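Local coordinates for protein oxidoreductase, Gfo/Idh/MocA family (Vibrio cholerae, PDB 1XEA) that probably binds a nicotinamide dinucleotide cofactor in its Rossmann domain and catalyses an oxidation-reduction reaction on a substrate that is not established, at residues C181-S193 / L197-T209. Residues are numbered along the deposited sequence; the frame is centred on the assembly and turned at random.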
loop_
_atom_site.group_PDB
_atom_site.type_symbol
_atom_site.label_atom_id
_atom_site.label_comp_id
_atom_site.label_asym_id
_atom_site.label_seq_id
_atom_site.Cartn_x
_atom_site.Cartn_y
_atom_site.Cartn_z
ATOM N N CYS A 181 22.790 -19.315 -22.206
ATOM C CA CYS A 181 24.122 -18.825 -22.523
ATOM C C CYS A 181 24.232 -18.174 -23.887
ATOM O O CYS A 181 25.328 -18.058 -24.425
ATOM C CB CYS A 181 25.102 -19.982 -22.442
ATOM S SG CYS A 181 24.581 -21.348 -23.463
ATOM N N ASN A 182 23.100 -17.753 -24.440
ATOM C CA ASN A 182 23.073 -17.107 -25.748
ATOM C C ASN A 182 21.776 -16.326 -25.964
ATOM O O ASN A 182 21.088 -15.950 -25.009
ATOM C CB ASN A 182 23.227 -18.149 -26.859
ATOM C CG ASN A 182 22.152 -19.226 -26.810
ATOM O OD1 ASN A 182 21.963 -19.963 -27.774
ATOM N ND2 ASN A 182 21.451 -19.327 -25.682
ATOM N N LEU A 183 21.446 -16.094 -27.228
ATOM C CA LEU A 183 20.240 -15.362 -27.578
ATOM C C LEU A 183 19.198 -16.263 -28.222
ATOM O O LEU A 183 18.235 -15.787 -28.823
ATOM C CB LEU A 183 20.575 -14.214 -28.523
ATOM C CG LEU A 183 21.576 -13.182 -28.013
ATOM C CD1 LEU A 183 21.673 -12.084 -29.050
ATOM C CD2 LEU A 183 21.141 -12.600 -26.672
ATOM N N ASP A 184 19.393 -17.570 -28.091
ATOM C CA ASP A 184 18.461 -18.530 -28.659
ATOM C C ASP A 184 17.058 -18.357 -28.109
ATOM O O ASP A 184 16.853 -18.332 -26.897
ATOM C CB ASP A 184 18.931 -19.954 -28.380
ATOM C CG ASP A 184 19.689 -20.546 -29.542
ATOM O OD1 ASP A 184 20.603 -19.859 -30.060
ATOM O OD2 ASP A 184 19.370 -21.696 -29.927
ATOM N N ASP A 185 16.095 -18.249 -29.016
ATOM C CA ASP A 185 14.693 -18.098 -28.642
ATOM C C ASP A 185 14.538 -17.049 -27.555
ATOM O O ASP A 185 13.679 -17.168 -26.677
ATOM C CB ASP A 185 14.134 -19.433 -28.140
ATOM C CG ASP A 185 14.419 -20.585 -29.094
ATOM O OD1 ASP A 185 14.103 -20.459 -30.302
ATOM O OD2 ASP A 185 14.955 -21.621 -28.632
ATOM N N LEU A 186 15.372 -16.018 -27.622
ATOM C CA LEU A 186 15.344 -14.951 -26.636
ATOM C C LEU A 186 14.972 -13.642 -27.297
ATOM O O LEU A 186 15.396 -13.368 -28.414
ATOM C CB LEU A 186 16.714 -14.845 -25.962
ATOM C CG LEU A 186 16.912 -13.826 -24.838
ATOM C CD1 LEU A 186 18.007 -14.324 -23.912
ATOM C CD2 LEU A 186 17.246 -12.461 -25.414
ATOM N N HIS A 187 14.171 -12.842 -26.605
ATOM C CA HIS A 187 13.734 -11.555 -27.128
ATOM C C HIS A 187 14.423 -10.412 -26.399
ATOM O O HIS A 187 14.140 -10.131 -25.237
ATOM C CB HIS A 187 12.225 -11.419 -26.987
ATOM C CG HIS A 187 11.646 -10.293 -27.783
ATOM N ND1 HIS A 187 10.970 -9.240 -27.202
ATOM C CD2 HIS A 187 11.615 -10.069 -29.119
ATOM C CE1 HIS A 187 10.546 -8.420 -28.147
ATOM N NE2 HIS A 187 10.924 -8.900 -29.318
ATOM N N LEU A 188 15.327 -9.749 -27.104
ATOM C CA LEU A 188 16.086 -8.651 -26.541
ATOM C C LEU A 188 15.481 -7.324 -26.990
ATOM O O LEU A 188 15.157 -7.145 -28.163
ATOM C CB LEU A 188 17.524 -8.777 -27.016
ATOM C CG LEU A 188 18.617 -8.063 -26.244
ATOM C CD1 LEU A 188 19.955 -8.434 -26.866
ATOM C CD2 LEU A 188 18.422 -6.564 -26.284
ATOM N N THR A 189 15.326 -6.397 -26.054
ATOM C CA THR A 189 14.758 -5.091 -26.364
ATOM C C THR A 189 15.529 -4.046 -25.584
ATOM O O THR A 189 15.951 -4.305 -24.463
ATOM C CB THR A 189 13.287 -5.021 -25.938
ATOM O OG1 THR A 189 12.514 -5.904 -26.753
ATOM C CG2 THR A 189 12.751 -3.616 -26.085
ATOM N N TYR A 190 15.718 -2.867 -26.155
ATOM C CA TYR A 190 16.434 -1.834 -25.426
ATOM C C TYR A 190 16.159 -0.464 -26.007
ATOM O O TYR A 190 15.446 -0.335 -27.002
ATOM C CB TYR A 190 17.940 -2.127 -25.419
ATOM C CG TYR A 190 18.568 -2.166 -26.785
ATOM C CD1 TYR A 190 18.906 -0.986 -27.445
ATOM C CD2 TYR A 190 18.782 -3.378 -27.445
ATOM C CE1 TYR A 190 19.436 -1.005 -28.723
ATOM C CE2 TYR A 190 19.315 -3.412 -28.732
ATOM C CZ TYR A 190 19.637 -2.219 -29.366
ATOM O OH TYR A 190 20.150 -2.227 -30.644
ATOM N N HIS A 191 16.703 0.557 -25.357
ATOM C CA HIS A 191 16.540 1.933 -25.794
ATOM C C HIS A 191 17.805 2.693 -25.463
ATOM O O HIS A 191 18.397 2.502 -24.406
ATOM C CB HIS A 191 15.365 2.598 -25.086
ATOM C CG HIS A 191 15.150 4.030 -25.484
ATOM N ND1 HIS A 191 14.774 4.403 -26.759
ATOM C CD2 HIS A 191 15.219 5.176 -24.765
ATOM C CE1 HIS A 191 14.613 5.713 -26.805
ATOM N NE2 HIS A 191 14.875 6.206 -25.608
HETATM N N MSE A 192 18.216 3.557 -26.380
HETATM C CA MSE A 192 19.409 4.358 -26.192
HETATM C C MSE A 192 19.003 5.819 -26.033
HETATM O O MSE A 192 18.371 6.389 -26.916
HETATM C CB MSE A 192 20.330 4.209 -27.403
HETATM C CG MSE A 192 20.742 2.786 -27.725
HETATM SE SE MSE A 192 22.099 2.062 -26.528
HETATM C CE MSE A 192 23.394 3.510 -26.608
ATOM N N SER A 193 19.337 6.420 -24.897
ATOM C CA SER A 193 19.025 7.827 -24.689
ATOM C C SER A 193 20.323 8.573 -24.951
ATOM O O SER A 193 21.366 8.230 -24.391
ATOM C CB SER A 193 18.545 8.093 -23.268
ATOM O OG SER A 193 18.303 9.478 -23.087
ATOM N N LEU A 197 22.906 3.728 -22.860
ATOM C CA LEU A 197 21.860 2.732 -22.751
ATOM C C LEU A 197 20.964 3.193 -21.611
ATOM O O LEU A 197 21.439 3.405 -20.492
ATOM C CB LEU A 197 22.441 1.359 -22.414
ATOM C CG LEU A 197 21.730 0.155 -23.046
ATOM C CD1 LEU A 197 22.159 -1.096 -22.315
ATOM C CD2 LEU A 197 20.226 0.316 -22.993
ATOM N N ALA A 198 19.675 3.364 -21.908
ATOM C CA ALA A 198 18.698 3.810 -20.921
ATOM C C ALA A 198 18.000 2.608 -20.284
ATOM O O ALA A 198 18.030 2.457 -19.064
ATOM C CB ALA A 198 17.678 4.746 -21.575
ATOM N N ARG A 199 17.380 1.756 -21.101
ATOM C CA ARG A 199 16.711 0.569 -20.573
ATOM C C ARG A 199 16.981 -0.663 -21.429
ATOM O O ARG A 199 17.086 -0.570 -22.652
ATOM C CB ARG A 199 15.201 0.772 -20.474
ATOM C CG ARG A 199 14.532 0.667 -21.799
ATOM C CD ARG A 199 13.087 0.286 -21.708
ATOM N NE ARG A 199 12.583 0.122 -23.065
ATOM C CZ ARG A 199 12.876 -0.912 -23.851
ATOM N NH1 ARG A 199 13.656 -1.890 -23.415
ATOM N NH2 ARG A 199 12.418 -0.959 -25.093
ATOM N N LEU A 200 17.072 -1.817 -20.770
ATOM C CA LEU A 200 17.347 -3.100 -21.421
ATOM C C LEU A 200 16.331 -4.130 -20.936
ATOM O O LEU A 200 16.054 -4.216 -19.740
ATOM C CB LEU A 200 18.762 -3.563 -21.062
ATOM C CG LEU A 200 19.309 -4.816 -21.727
ATOM C CD1 LEU A 200 19.400 -4.603 -23.227
ATOM C CD2 LEU A 200 20.671 -5.138 -21.150
ATOM N N ASP A 201 15.778 -4.908 -21.858
ATOM C CA ASP A 201 14.790 -5.919 -21.497
ATOM C C ASP A 201 15.029 -7.244 -22.194
ATOM O O ASP A 201 14.784 -7.381 -23.395
ATOM C CB ASP A 201 13.381 -5.426 -21.822
ATOM C CG ASP A 201 12.937 -4.289 -20.920
ATOM O OD1 ASP A 201 12.984 -4.455 -19.683
ATOM O OD2 ASP A 201 12.535 -3.227 -21.442
ATOM N N VAL A 202 15.500 -8.221 -21.429
ATOM C CA VAL A 202 15.773 -9.546 -21.961
ATOM C C VAL A 202 14.757 -10.532 -21.422
ATOM O O VAL A 202 14.585 -10.673 -20.213
ATOM C CB VAL A 202 17.178 -10.023 -21.584
ATOM C CG1 VAL A 202 17.372 -11.461 -22.038
ATOM C CG2 VAL A 202 18.214 -9.118 -22.219
ATOM N N GLN A 203 14.101 -11.229 -22.338
ATOM C CA GLN A 203 13.075 -12.189 -21.979
ATOM C C GLN A 203 13.094 -13.412 -22.902
ATOM O O GLN A 203 13.207 -13.277 -24.119
ATOM C CB GLN A 203 11.716 -11.481 -22.038
ATOM C CG GLN A 203 10.561 -12.352 -22.471
ATOM C CD GLN A 203 9.222 -11.641 -22.408
ATOM O OE1 GLN A 203 8.236 -12.124 -22.963
ATOM N NE2 GLN A 203 9.173 -10.496 -21.721
ATOM N N TRP A 204 12.989 -14.601 -22.317
ATOM C CA TRP A 204 12.966 -15.835 -23.098
ATOM C C TRP A 204 12.149 -16.895 -22.366
ATOM O O TRP A 204 11.846 -16.754 -21.179
ATOM C CB TRP A 204 14.377 -16.357 -23.322
ATOM C CG TRP A 204 15.023 -16.890 -22.095
ATOM C CD1 TRP A 204 15.122 -18.201 -21.716
ATOM C CD2 TRP A 204 15.747 -16.133 -21.123
ATOM N NE1 TRP A 204 15.873 -18.306 -20.566
ATOM C CE2 TRP A 204 16.263 -17.052 -20.179
ATOM C CE3 TRP A 204 15.993 -14.763 -20.951
ATOM C CZ2 TRP A 204 17.046 -16.645 -19.094
ATOM C CZ3 TRP A 204 16.765 -14.356 -19.874
ATOM C CH2 TRP A 204 17.277 -15.296 -18.952
ATOM N N GLN A 205 11.803 -17.965 -23.071
ATOM C CA GLN A 205 11.016 -19.024 -22.462
ATOM C C GLN A 205 11.714 -20.390 -22.487
ATOM O O GLN A 205 12.156 -20.848 -23.537
ATOM C CB GLN A 205 9.648 -19.084 -23.152
ATOM C CG GLN A 205 8.723 -20.164 -22.627
ATOM C CD GLN A 205 7.271 -19.711 -22.513
ATOM O OE1 GLN A 205 6.780 -18.918 -23.322
ATOM N NE2 GLN A 205 6.573 -20.232 -21.510
ATOM N N THR A 206 11.827 -21.018 -21.317
ATOM C CA THR A 206 12.451 -22.336 -21.175
ATOM C C THR A 206 11.411 -23.323 -20.683
ATOM O O THR A 206 11.099 -23.365 -19.490
ATOM C CB THR A 206 13.595 -22.341 -20.128
ATOM O OG1 THR A 206 14.722 -21.616 -20.634
ATOM C CG2 THR A 206 14.022 -23.772 -19.798
ATOM N N GLY A 207 10.884 -24.126 -21.596
ATOM C CA GLY A 207 9.883 -25.098 -21.206
ATOM C C GLY A 207 8.589 -24.385 -20.892
ATOM O O GLY A 207 8.047 -23.679 -21.738
ATOM N N ASP A 208 8.094 -24.556 -19.674
ATOM C CA ASP A 208 6.851 -23.918 -19.283
ATOM C C ASP A 208 7.118 -22.716 -18.402
ATOM O O ASP A 208 6.238 -22.261 -17.673
ATOM C CB ASP A 208 5.964 -24.911 -18.532
ATOM C CG ASP A 208 5.710 -26.172 -19.322
ATOM O OD1 ASP A 208 5.268 -26.071 -20.485
ATOM O OD2 ASP A 208 5.958 -27.265 -18.778
ATOM N N THR A 209 8.329 -22.191 -18.473
ATOM C CA THR A 209 8.679 -21.053 -17.645
ATOM C C THR A 209 9.134 -19.858 -18.460
ATOM O O THR A 209 9.986 -19.986 -19.328
ATOM C CB THR A 209 9.804 -21.425 -16.674
ATOM O OG1 THR A 209 9.437 -22.606 -15.951
ATOM C CG2 THR A 209 10.055 -20.286 -15.698
HETATM O O HOH W 1 11.105 -16.860 -25.947
#
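A beta hairpin at the margin of the large mixed sheet pairs Leu186-Ser193 with Leu197-Thr206, and it illustrates how alternate residues of an antiparallel pair can face helices on one side and another subunit on the other. Three hydrogen-bonded pairs, His187 with Gln203, Thr189 with Asp201 and His191 with Arg199, hold the backbones together. In the first, His187 N reaches Gln203 O at 2.7 Å in a nearly straight bond (168°). Near the hairpin end a classic beta bulge interrupts the regular alternation: Ala198 and Arg199 both face His191, whose O accepts from Ala198 N at 2.9 Å while its N donates to Arg199 O.

One face is apolar. Both methyls of Leu186, CD1 and CD2, touch Val202 CG1, and CD1 also meets Trp204 CE3 at 3.6 Å. Further along, Leu188 CD2 touches Leu200 CD1 at 3.8 Å, and Tyr190 CB rests against the same Leu200 methyl. Met192, present as selenomethionine, bends at chi2 (-76°), which helps set its SE 4.0 Å from Leu197 CG. Helices 160-175 and 286-311 pack on this side, consistent with the C-terminal alpha/beta domain of this family, in which helices cover one face of a large open sheet.

The face carrying His187, Thr189, His191, Arg199, Asp201 and Gln203 meets a second subunit, where His187 stacks on His187 of that subunit. Here Arg199, with CG between the backbone N and the carbonyl carbon (chi1 77°) and the chain then extended to NE, places NH1 2.6 Å from Asp201 OD2 in a salt bridge, with Tyr190 C and His191 N over one face of its guanidinium. Asp201 OD1 is hydrogen-bonded to Ser214 OG on the adjacent strand 209-216.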